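Local coordinates for uncharacterized conserved protein (Thermotoga maritima, PDB 2ZBV) that binds adenosine and probably acts on S-adenosyl-L-methionine as a hydrolase or halogenase, at residues A46-Y51 with E173-D178; R52-F57 with E101-A106; S60-V65 with P134-L139; M80-K83 with Y87-A90. All coordinates share one frame; numbering follows the deposited sequence.

Contact 1. Residues A46-Y51 with E173-D178; sequences ASHVLY and EVAIVD
With CG anti to its carbonyl carbon (chi1 -74°), His-48 swings its imidazole off helix 43-54 to meet Ala-175, while Ile-176, extended at its second torsion (chi2 170°), sends CD1 out to Val-49. The methyl CB of Ala-175 sits squarely over the imidazole, 4.0 Å from the centroid of the His-48 ring and only 7° off its normal, which makes a clean CH-pi contact. On the opposite face of that ring lies Ser-47 OG, 4.0 Å above the plane and offset toward the rim; this hydroxyl is hydrogen-bonded to Arg-44 O, one turn back in the helix. Ile-176 CD1 touches Val-49 CG2 at 3.7 Å, the two side chains crossing at about a right angle. The same methyl also rests against His-48 CB, at 4.2 Å. No hydrogen bond joins the two segments, and the axes of helix and strand approach to 8.2 Å, a spacing bridged by these side chains. Arg-52, further along the helix, packs on both Ala-175 and Ile-176, and His-13 of the second subunit packs on Val-49. What lets two consecutive strand residues face the helix is a classic beta bulge, Ala-175 and Ile-176 both opposite Ser-184, set here where a helix of the N-terminal SAM hydroxide adenosyltransferase domain meets the C-terminal domain.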
loop_
_atom_site.group_PDB
_atom_site.type_symbol
_atom_site.label_atom_id
_atom_site.label_comp_id
_atom_site.label_asym_id
_atom_site.label_seq_id
_atom_site.Cartn_x
_atom_site.Cartn_y
_atom_site.Cartn_z
ATOM N N ALA A 46 14.524 9.806 -2.262
ATOM C CA ALA A 46 14.323 8.793 -3.290
ATOM C C ALA A 46 15.659 8.239 -3.820
ATOM O O ALA A 46 15.773 7.041 -4.074
ATOM C CB ALA A 46 13.496 9.377 -4.447
ATOM N N SER A 47 16.668 9.098 -3.965
ATOM C CA SER A 47 17.962 8.649 -4.493
ATOM C C SER A 47 18.571 7.591 -3.581
ATOM O O SER A 47 19.145 6.612 -4.050
ATOM C CB SER A 47 18.929 9.838 -4.688
ATOM O OG SER A 47 19.427 10.370 -3.466
ATOM N N HIS A 48 18.421 7.777 -2.273
ATOM C CA HIS A 48 18.930 6.810 -1.298
ATOM C C HIS A 48 18.128 5.510 -1.297
ATOM O O HIS A 48 18.705 4.420 -1.336
ATOM C CB HIS A 48 18.907 7.418 0.104
ATOM C CG HIS A 48 19.978 8.436 0.331
ATOM N ND1 HIS A 48 21.317 8.110 0.342
ATOM C CD2 HIS A 48 19.910 9.770 0.551
ATOM C CE1 HIS A 48 22.029 9.202 0.559
ATOM N NE2 HIS A 48 21.199 10.224 0.690
ATOM N N VAL A 49 16.801 5.623 -1.233
ATOM C CA VAL A 49 15.928 4.442 -1.237
ATOM C C VAL A 49 16.162 3.604 -2.497
ATOM O O VAL A 49 16.193 2.376 -2.443
ATOM C CB VAL A 49 14.423 4.832 -1.194
ATOM C CG1 VAL A 49 13.566 3.575 -1.336
ATOM C CG2 VAL A 49 14.087 5.530 0.139
ATOM N N LEU A 50 16.324 4.279 -3.629
ATOM C CA LEU A 50 16.557 3.606 -4.909
ATOM C C LEU A 50 17.816 2.748 -4.860
ATOM O O LEU A 50 17.797 1.566 -5.195
ATOM C CB LEU A 50 16.709 4.640 -6.024
ATOM C CG LEU A 50 17.111 4.074 -7.387
ATOM C CD1 LEU A 50 15.988 3.197 -7.923
ATOM C CD2 LEU A 50 17.400 5.233 -8.351
ATOM N N TYR A 51 18.922 3.347 -4.445
ATOM C CA TYR A 51 20.166 2.590 -4.369
ATOM C C TYR A 51 20.044 1.373 -3.450
ATOM O O TYR A 51 20.334 0.249 -3.847
ATOM C CB TYR A 51 21.305 3.480 -3.882
ATOM C CG TYR A 51 22.545 2.689 -3.548
ATOM C CD1 TYR A 51 23.212 1.955 -4.530
ATOM C CD2 TYR A 51 23.031 2.639 -2.241
ATOM C CE1 TYR A 51 24.334 1.188 -4.217
ATOM C CE2 TYR A 51 24.153 1.872 -1.918
ATOM C CZ TYR A 51 24.795 1.151 -2.910
ATOM O OH TYR A 51 25.888 0.385 -2.591
ATOM N N GLU A 173 25.074 12.157 7.493
ATOM C CA GLU A 173 23.729 12.713 7.571
ATOM C C GLU A 173 22.704 11.596 7.658
ATOM O O GLU A 173 22.982 10.465 7.270
ATOM C CB GLU A 173 23.434 13.542 6.318
ATOM C CG GLU A 173 24.487 14.587 5.997
ATOM C CD GLU A 173 24.563 14.890 4.513
ATOM O OE1 GLU A 173 23.563 15.383 3.951
ATOM O OE2 GLU A 173 25.625 14.626 3.911
ATOM N N VAL A 174 21.522 11.928 8.166
ATOM C CA VAL A 174 20.421 10.976 8.268
ATOM C C VAL A 174 19.856 10.842 6.855
ATOM O O VAL A 174 19.421 11.829 6.252
ATOM C CB VAL A 174 19.305 11.501 9.201
ATOM C CG1 VAL A 174 18.097 10.569 9.149
ATOM C CG2 VAL A 174 19.827 11.610 10.632
ATOM N N ALA A 175 19.871 9.626 6.328
ATOM C CA ALA A 175 19.374 9.379 4.981
ATOM C C ALA A 175 17.909 8.945 4.955
ATOM O O ALA A 175 17.127 9.400 4.108
ATOM C CB ALA A 175 20.234 8.317 4.308
ATOM N N ILE A 176 17.539 8.070 5.885
ATOM C CA ILE A 176 16.180 7.547 5.934
ATOM C C ILE A 176 15.713 7.211 7.341
ATOM O O ILE A 176 16.463 6.632 8.128
ATOM C CB ILE A 176 16.066 6.237 5.123
ATOM C CG1 ILE A 176 16.486 6.471 3.671
ATOM C CG2 ILE A 176 14.638 5.690 5.211
ATOM C CD1 ILE A 176 16.628 5.197 2.872
ATOM N N VAL A 177 14.477 7.587 7.649
ATOM C CA VAL A 177 13.856 7.250 8.933
ATOM C C VAL A 177 12.750 6.287 8.502
ATOM O O VAL A 177 11.854 6.684 7.747
ATOM C CB VAL A 177 13.213 8.481 9.622
ATOM C CG1 VAL A 177 12.384 8.034 10.831
ATOM C CG2 VAL A 177 14.298 9.463 10.075
ATOM N N ASP A 178 12.809 5.030 8.943
ATOM C CA ASP A 178 11.785 4.068 8.531
ATOM C C ASP A 178 10.526 4.041 9.392
ATOM O O ASP A 178 10.344 4.868 10.284
ATOM C CB ASP A 178 12.371 2.648 8.416
ATOM C CG ASP A 178 12.771 2.054 9.755
ATOM O OD1 ASP A 178 12.252 2.493 10.802
ATOM O OD2 ASP A 178 13.602 1.121 9.755
#

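Contact 2. Residues R52-F57 with E101-A106; sequences RASLDF and EEYGVA
Leu-55 and Tyr-103 have the nearest CA atoms of the two segments, yet these stand 10.0 Å apart, with a type I turn from Ser-54 to Phe-57 on one side and the last turn of helix 97-103 on the other, so a long side chain has to bridge the distance. Tyr-103 does it. Its CG lies anti to the carbonyl carbon (chi1 -59°), and the ring reaches across with its hydroxyl leading. Tyr-103 OH and Ser-54 OG are hydrogen-bonded at 2.6 Å, the serine oxygen lying in the plane of the ring, at its edge, and 3.3 Å from Tyr-103 CE2. Leu-55 arrives at the same end of the ring: its CD2 is 3.5 Å from Tyr-103 OH and 4.2 Å from Tyr-103 CE1, also near the ring plane. The amide of Leu-55 is close to the phenol oxygen too, but at too poor an angle to bond. Ser-54 OG is also hydrogen-bonded to Tyr-51 O, its strongest polar partner, and the ring of Tyr-51 meets that of Tyr-103 with planes about 55° apart. A phenylalanine in place of Tyr-103 would probably leave Ser-54 OG without its phenol partner, so that only packing joined the two segments. Between 52-57 and 101-106 there is thus a single hydrogen bond, the rest being packing: the tyrosine hydroxyl is probably held by one short bond to a serine oxygen that is itself tied to Tyr-51 O, with a leucine methyl at the ring edge.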
loop_
_atom_site.group_PDB
_atom_site.type_symbol
_atom_site.label_atom_id
_atom_site.label_comp_id
_atom_site.label_asym_id
_atom_site.label_seq_id
_atom_site.Cartn_x
_atom_site.Cartn_y
_atom_site.Cartn_z
ATOM N N ARG A 52 19.609 1.599 -2.218
ATOM C CA ARG A 52 19.478 0.502 -1.266
ATOM C C ARG A 52 18.573 -0.622 -1.750
ATOM O O ARG A 52 18.909 -1.797 -1.605
ATOM C CB ARG A 52 19.026 1.060 0.086
ATOM C CG ARG A 52 20.047 2.066 0.588
ATOM C CD ARG A 52 19.723 2.722 1.898
ATOM N NE ARG A 52 20.677 3.809 2.116
ATOM C CZ ARG A 52 20.889 4.405 3.283
ATOM N NH1 ARG A 52 20.215 4.023 4.359
ATOM N NH2 ARG A 52 21.774 5.391 3.364
ATOM N N ALA A 53 17.440 -0.284 -2.348
ATOM C CA ALA A 53 16.559 -1.333 -2.848
ATOM C C ALA A 53 17.176 -2.069 -4.042
ATOM O O ALA A 53 17.018 -3.286 -4.167
ATOM C CB ALA A 53 15.223 -0.750 -3.250
ATOM N N SER A 54 17.874 -1.331 -4.909
ATOM C CA SER A 54 18.483 -1.909 -6.115
ATOM C C SER A 54 19.503 -2.994 -5.811
ATOM O O SER A 54 19.774 -3.849 -6.655
ATOM C CB SER A 54 19.161 -0.821 -6.966
ATOM O OG SER A 54 20.315 -0.300 -6.331
ATOM N N LEU A 55 20.070 -2.949 -4.610
ATOM C CA LEU A 55 21.053 -3.938 -4.198
ATOM C C LEU A 55 20.447 -5.339 -4.162
ATOM O O LEU A 55 21.161 -6.338 -4.288
ATOM C CB LEU A 55 21.601 -3.589 -2.811
ATOM C CG LEU A 55 22.588 -2.425 -2.715
ATOM C CD1 LEU A 55 22.800 -2.084 -1.243
ATOM C CD2 LEU A 55 23.918 -2.805 -3.378
ATOM N N ASP A 56 19.133 -5.419 -3.987
ATOM C CA ASP A 56 18.483 -6.725 -3.923
ATOM C C ASP A 56 17.771 -7.166 -5.209
ATOM O O ASP A 56 17.180 -8.241 -5.260
ATOM C CB ASP A 56 17.534 -6.762 -2.721
ATOM C CG ASP A 56 18.290 -6.727 -1.388
ATOM O OD1 ASP A 56 19.167 -7.590 -1.203
ATOM O OD2 ASP A 56 18.018 -5.849 -0.536
ATOM N N PHE A 57 17.823 -6.329 -6.242
ATOM C CA PHE A 57 17.219 -6.667 -7.533
ATOM C C PHE A 57 18.341 -7.234 -8.403
ATOM O O PHE A 57 19.495 -6.834 -8.278
ATOM C CB PHE A 57 16.611 -5.424 -8.196
ATOM C CG PHE A 57 15.242 -5.066 -7.677
ATOM C CD1 PHE A 57 14.104 -5.394 -8.406
ATOM C CD2 PHE A 57 15.094 -4.403 -6.462
ATOM C CE1 PHE A 57 12.831 -5.067 -7.938
ATOM C CE2 PHE A 57 13.824 -4.069 -5.979
ATOM C CZ PHE A 57 12.687 -4.401 -6.720
ATOM N N GLU A 101 26.773 6.998 -8.668
ATOM C CA GLU A 101 28.008 7.088 -7.901
ATOM C C GLU A 101 28.495 5.740 -7.375
ATOM O O GLU A 101 29.694 5.460 -7.391
ATOM C CB GLU A 101 27.815 8.061 -6.731
ATOM C CG GLU A 101 28.976 8.123 -5.744
ATOM C CD GLU A 101 30.248 8.702 -6.348
ATOM O OE1 GLU A 101 31.271 8.767 -5.629
ATOM O OE2 GLU A 101 30.229 9.097 -7.535
ATOM N N GLU A 102 27.567 4.902 -6.923
ATOM C CA GLU A 102 27.918 3.599 -6.368
ATOM C C GLU A 102 28.207 2.508 -7.391
ATOM O O GLU A 102 29.090 1.675 -7.184
ATOM C CB GLU A 102 26.808 3.113 -5.438
ATOM C CG GLU A 102 26.551 4.006 -4.234
ATOM C CD GLU A 102 27.752 4.113 -3.313
ATOM O OE1 GLU A 102 28.403 3.077 -3.056
ATOM O OE2 GLU A 102 28.039 5.233 -2.835
ATOM N N TYR A 103 27.461 2.498 -8.490
ATOM C CA TYR A 103 27.647 1.465 -9.502
ATOM C C TYR A 103 28.478 1.895 -10.707
ATOM O O TYR A 103 28.983 1.052 -11.442
ATOM C CB TYR A 103 26.292 0.969 -10.024
ATOM C CG TYR A 103 25.346 0.380 -8.995
ATOM C CD1 TYR A 103 25.801 -0.510 -8.015
ATOM C CD2 TYR A 103 23.978 0.647 -9.055
ATOM C CE1 TYR A 103 24.909 -1.122 -7.130
ATOM C CE2 TYR A 103 23.077 0.041 -8.173
ATOM C CZ TYR A 103 23.549 -0.846 -7.220
ATOM O OH TYR A 103 22.653 -1.495 -6.399
ATOM N N GLY A 104 28.602 3.199 -10.923
ATOM C CA GLY A 104 29.336 3.675 -12.080
ATOM C C GLY A 104 28.375 3.759 -13.258
ATOM O O GLY A 104 27.494 2.914 -13.411
ATOM N N VAL A 105 28.548 4.773 -14.097
ATOM C CA VAL A 105 27.674 4.978 -15.247
ATOM C C VAL A 105 28.241 4.369 -16.523
ATOM O O VAL A 105 29.344 4.710 -16.949
ATOM C CB VAL A 105 27.435 6.483 -15.488
ATOM C CG1 VAL A 105 26.472 6.677 -16.649
ATOM C CG2 VAL A 105 26.894 7.129 -14.217
ATOM N N ALA A 106 27.474 3.476 -17.139
ATOM C CA ALA A 106 27.907 2.833 -18.368
ATOM C C ALA A 106 27.421 3.610 -19.591
ATOM O O ALA A 106 28.150 3.769 -20.570
ATOM C CB ALA A 106 27.384 1.399 -18.416
#

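Contact 3. Residues S60-V65 with P134-L139; sequences STVFLV and PVAAHL
Val-62 and Leu-64 pack on Ala-136 and Leu-139 of a helix whose bond from His-138 N to Pro-134 O, at 2.9 Å, is the shortest polar one within the two segments; Leu-139 N to Val-135 O repeats it one residue on. With the helix backbone paired to itself in this way, carbon does the touching. The two methyls of Val-62 divide between neighbouring turns of the helix. Its CG1, anti to the backbone N (chi1 173°), meets Ala-136 CB at 3.9 Å, and its other branch, CG2, rests on Leu-139 CB at 4.1 Å, where the valine and leucine side chains cross at about a right angle. Leu-64, two residues along, adds its CB 4.3 Å from Ala-136 CB. The helix runs back against the strand at 177°, almost exactly antiparallel, with the axes 8.6 Å apart; the small methyl of Ala-136 allows Leu-64 CA and Ala-136 CA to come within 6.2 Å. Val-89, on the neighbouring strand 87-91, touches Val-62, Ala-136 and Leu-139 alike, and Ile-22 of helix 14-25 packs on Leu-64. The strand then leads on to Val-66, Val-67 and Asp-68, which line an adenosine pocket. The packing of helix 127-140 on the sheet is therefore apolar here: largely buried methyl and methylene groups meet by dispersion and the exclusion of water, with no hydrogen bond across.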
loop_
_atom_site.group_PDB
_atom_site.type_symbol
_atom_site.label_atom_id
_atom_site.label_comp_id
_atom_site.label_asym_id
_atom_site.label_seq_id
_atom_site.Cartn_x
_atom_site.Cartn_y
_atom_site.Cartn_z
ATOM N N SER A 60 19.886 -6.538 -15.050
ATOM C CA SER A 60 18.884 -6.443 -16.117
ATOM C C SER A 60 17.538 -5.904 -15.649
ATOM O O SER A 60 16.610 -5.771 -16.443
ATOM C CB SER A 60 18.673 -7.796 -16.802
ATOM O OG SER A 60 19.807 -8.146 -17.577
ATOM N N THR A 61 17.430 -5.607 -14.358
ATOM C CA THR A 61 16.197 -5.061 -13.814
ATOM C C THR A 61 16.065 -3.648 -14.361
ATOM O O THR A 61 17.058 -2.939 -14.494
ATOM C CB THR A 61 16.243 -4.957 -12.268
ATOM O OG1 THR A 61 16.399 -6.262 -11.694
ATOM C CG2 THR A 61 14.964 -4.321 -11.742
ATOM N N VAL A 62 14.838 -3.258 -14.691
ATOM C CA VAL A 62 14.557 -1.913 -15.181
ATOM C C VAL A 62 13.829 -1.184 -14.049
ATOM O O VAL A 62 12.800 -1.647 -13.573
ATOM C CB VAL A 62 13.636 -1.930 -16.423
ATOM C CG1 VAL A 62 13.240 -0.505 -16.785
ATOM C CG2 VAL A 62 14.355 -2.587 -17.611
ATOM N N PHE A 63 14.371 -0.052 -13.618
ATOM C CA PHE A 63 13.767 0.722 -12.542
ATOM C C PHE A 63 13.006 1.937 -13.067
ATOM O O PHE A 63 13.541 2.738 -13.832
ATOM C CB PHE A 63 14.847 1.183 -11.560
ATOM C CG PHE A 63 15.486 0.059 -10.785
ATOM C CD1 PHE A 63 14.936 -0.377 -9.581
ATOM C CD2 PHE A 63 16.640 -0.564 -11.260
ATOM C CE1 PHE A 63 15.527 -1.422 -8.853
ATOM C CE2 PHE A 63 17.242 -1.613 -10.540
ATOM C CZ PHE A 63 16.676 -2.038 -9.331
ATOM N N LEU A 64 11.750 2.056 -12.660
ATOM C CA LEU A 64 10.910 3.184 -13.057
ATOM C C LEU A 64 10.902 4.107 -11.846
ATOM O O LEU A 64 10.243 3.818 -10.855
ATOM C CB LEU A 64 9.506 2.690 -13.375
ATOM C CG LEU A 64 8.419 3.721 -13.696
ATOM C CD1 LEU A 64 8.855 4.658 -14.815
ATOM C CD2 LEU A 64 7.167 2.950 -14.089
ATOM N N VAL A 65 11.656 5.200 -11.926
ATOM C CA VAL A 65 11.785 6.117 -10.803
ATOM C C VAL A 65 11.211 7.485 -11.134
ATOM O O VAL A 65 11.792 8.239 -11.910
ATOM C CB VAL A 65 13.270 6.273 -10.413
ATOM C CG1 VAL A 65 13.396 7.043 -9.096
ATOM C CG2 VAL A 65 13.918 4.897 -10.316
ATOM N N PRO A 134 5.709 3.714 -19.996
ATOM C CA PRO A 134 5.780 2.936 -21.237
ATOM C C PRO A 134 7.211 2.641 -21.687
ATOM O O PRO A 134 7.496 1.559 -22.208
ATOM C CB PRO A 134 4.987 3.792 -22.233
ATOM C CG PRO A 134 5.086 5.193 -21.668
ATOM C CD PRO A 134 4.931 4.950 -20.188
ATOM N N VAL A 135 8.114 3.594 -21.480
ATOM C CA VAL A 135 9.506 3.384 -21.851
ATOM C C VAL A 135 10.095 2.232 -21.033
ATOM O O VAL A 135 10.766 1.345 -21.582
ATOM C CB VAL A 135 10.334 4.668 -21.644
ATOM C CG1 VAL A 135 11.824 4.352 -21.656
ATOM C CG2 VAL A 135 10.014 5.659 -22.765
ATOM N N ALA A 136 9.831 2.230 -19.727
ATOM C CA ALA A 136 10.325 1.158 -18.867
ATOM C C ALA A 136 9.720 -0.161 -19.337
ATOM O O ALA A 136 10.397 -1.187 -19.366
ATOM C CB ALA A 136 9.940 1.421 -17.409
ATOM N N ALA A 137 8.440 -0.126 -19.699
ATOM C CA ALA A 137 7.747 -1.319 -20.168
ATOM C C ALA A 137 8.412 -1.902 -21.417
ATOM O O ALA A 137 8.596 -3.115 -21.506
ATOM C CB ALA A 137 6.288 -1.005 -20.459
ATOM N N HIS A 138 8.761 -1.042 -22.373
ATOM C CA HIS A 138 9.409 -1.493 -23.612
ATOM C C HIS A 138 10.811 -2.045 -23.334
ATOM O O HIS A 138 11.199 -3.087 -23.869
ATOM C CB HIS A 138 9.501 -0.341 -24.633
ATOM C CG HIS A 138 8.186 0.037 -25.245
ATOM N ND1 HIS A 138 7.430 -0.843 -25.991
ATOM C CD2 HIS A 138 7.486 1.198 -25.210
ATOM C CE1 HIS A 138 6.321 -0.242 -26.386
ATOM N NE2 HIS A 138 6.329 0.997 -25.926
ATOM N N LEU A 139 11.571 -1.344 -22.502
ATOM C CA LEU A 139 12.913 -1.785 -22.157
ATOM C C LEU A 139 12.858 -3.165 -21.499
ATOM O O LEU A 139 13.644 -4.050 -21.831
ATOM C CB LEU A 139 13.577 -0.783 -21.208
ATOM C CG LEU A 139 14.010 0.557 -21.804
ATOM C CD1 LEU A 139 14.410 1.518 -20.688
ATOM C CD2 LEU A 139 15.182 0.335 -22.764
#

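Contact 4. Residues M80-K83 with Y87-A90; sequences MKTK and YFVA
Lys-81 and Tyr-87 lie side by side on one face of the hairpin, pointing the same way, with Lys-81 CG 3.5 Å from Tyr-87 CE1. The lysine, CG anti to its backbone N (chi1 -177°) and extended from there on, runs along the ring until its CE is 3.7 Å from Tyr-87 OH. The other face carries Phe-88 and Met-80, the latter present as selenomethionine. Thr-82 meets the edge of the Phe-88 ring, its OG1 in the ring plane 3.4 Å from Phe-88 CE2; the threonine methyl CG2 touches the same carbon at 3.7 Å. Met-80 and Phe-88 hold the strands in step as an antiparallel hydrogen-bonded pair, Met-80 N to Phe-88 O at 2.8 Å and Phe-88 N to Met-80 O at 2.9 Å. Met-80 O also takes a CA-H...O contact from Tyr-87 CA, at 3.4 Å. With an alanine in place of Tyr-87, the lysine's methylene chain would probably lose its flat neighbour and be freer to turn. Further out, Asn-84 OD1 is hydrogen-bonded to Thr-82 OG1, which probably fixes its rotation, while the ring of Phe-63 lies nearly parallel to that of Phe-88, on the side covered by helices 43-54 and 97-103. The chemistry is mixed: aliphatic chain alongside an aromatic ring at the partly exposed Lys-81 and Tyr-87, an aromatic edge against a buried threonine, and backbone bonds between.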
loop_
_atom_site.group_PDB
_atom_site.type_symbol
_atom_site.label_atom_id
_atom_site.label_comp_id
_atom_site.label_asym_id
_atom_site.label_seq_id
_atom_site.Cartn_x
_atom_site.Cartn_y
_atom_site.Cartn_z
HETATM N N MSE A 80 19.296 5.581 -17.760
HETATM C CA MSE A 80 20.694 5.334 -17.423
HETATM C C MSE A 80 20.978 3.846 -17.277
HETATM O O MSE A 80 20.123 3.072 -16.826
HETATM C CB MSE A 80 21.052 6.058 -16.114
HETATM C CG MSE A 80 22.493 5.855 -15.625
HETATM SE SE MSE A 80 22.786 6.437 -13.802
HETATM C CE MSE A 80 23.172 8.279 -14.135
ATOM N N LYS A 81 22.175 3.448 -17.694
ATOM C CA LYS A 81 22.606 2.063 -17.572
ATOM C C LYS A 81 23.831 2.110 -16.675
ATOM O O LYS A 81 24.798 2.821 -16.960
ATOM C CB LYS A 81 22.983 1.471 -18.928
ATOM C CG LYS A 81 23.382 0.001 -18.860
ATOM C CD LYS A 81 23.944 -0.485 -20.191
ATOM C CE LYS A 81 24.501 -1.899 -20.079
ATOM N NZ LYS A 81 25.269 -2.289 -21.310
ATOM N N THR A 82 23.775 1.380 -15.570
ATOM C CA THR A 82 24.884 1.352 -14.634
ATOM C C THR A 82 25.784 0.167 -14.947
ATOM O O THR A 82 25.351 -0.815 -15.554
ATOM C CB THR A 82 24.372 1.290 -13.176
ATOM O OG1 THR A 82 23.327 0.322 -13.070
ATOM C CG2 THR A 82 23.840 2.643 -12.758
ATOM N N LYS A 83 27.039 0.258 -14.527
ATOM C CA LYS A 83 27.997 -0.802 -14.818
ATOM C C LYS A 83 27.707 -2.160 -14.193
ATOM O O LYS A 83 28.438 -3.117 -14.435
ATOM C CB LYS A 83 29.402 -0.328 -14.464
ATOM C CG LYS A 83 29.848 0.821 -15.354
ATOM C CD LYS A 83 31.217 1.348 -14.986
ATOM C CE LYS A 83 31.657 2.410 -15.979
ATOM N NZ LYS A 83 32.959 3.018 -15.611
ATOM N N TYR A 87 19.015 -0.947 -15.286
ATOM C CA TYR A 87 18.491 0.190 -16.037
ATOM C C TYR A 87 17.586 1.091 -15.200
ATOM O O TYR A 87 16.790 0.605 -14.395
ATOM C CB TYR A 87 17.739 -0.326 -17.261
ATOM C CG TYR A 87 18.618 -1.142 -18.184
ATOM C CD1 TYR A 87 19.453 -0.519 -19.115
ATOM C CD2 TYR A 87 18.643 -2.535 -18.106
ATOM C CE1 TYR A 87 20.296 -1.264 -19.947
ATOM C CE2 TYR A 87 19.482 -3.293 -18.932
ATOM C CZ TYR A 87 20.306 -2.649 -19.850
ATOM O OH TYR A 87 21.144 -3.386 -20.661
ATOM N N PHE A 88 17.717 2.404 -15.408
ATOM C CA PHE A 88 16.932 3.398 -14.673
ATOM C C PHE A 88 16.260 4.411 -15.582
ATOM O O PHE A 88 16.928 5.179 -16.275
ATOM C CB PHE A 88 17.822 4.144 -13.684
ATOM C CG PHE A 88 18.508 3.246 -12.701
ATOM C CD1 PHE A 88 17.930 2.976 -11.462
ATOM C CD2 PHE A 88 19.707 2.620 -13.035
ATOM C CE1 PHE A 88 18.537 2.086 -10.567
ATOM C CE2 PHE A 88 20.324 1.729 -12.144
ATOM C CZ PHE A 88 19.736 1.462 -10.912
ATOM N N VAL A 89 14.933 4.396 -15.565
ATOM C CA VAL A 89 14.112 5.308 -16.345
ATOM C C VAL A 89 13.672 6.398 -15.367
ATOM O O VAL A 89 12.906 6.127 -14.436
ATOM C CB VAL A 89 12.881 4.574 -16.893
ATOM C CG1 VAL A 89 12.007 5.534 -17.703
ATOM C CG2 VAL A 89 13.335 3.388 -17.736
ATOM N N ALA A 90 14.154 7.621 -15.571
ATOM C CA ALA A 90 13.829 8.706 -14.654
ATOM C C ALA A 90 14.106 10.113 -15.180
ATOM O O ALA A 90 14.715 10.296 -16.237
ATOM C CB ALA A 90 14.604 8.505 -13.361
#

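Contacts 2, 3 and 4 belong to the N-terminal domain, and contact 1 joins it to the C-terminal one. Helix 43-54 serves contacts 1 and 2, whose centres are 14 Å apart, and both touch the second subunit. Contact 4 lies 9 Å, centre to centre, from each of contacts 2 and 3: strand 87-91 pairs with strand 62-66, and strand 77-82 with strand 105-110. Helices 43-54 and 97-103 cover one face of this sheet and helix 127-140 the other, making an alpha/beta/alpha sandwich. Along the chain, contact 4 falls within the spans of the others, contacts 2 and 3 alternate, and contact 1 encloses all. Leu-50 reaches Val-65 and Phe-88, seating the helix that meets the C-terminal domain on the sheet.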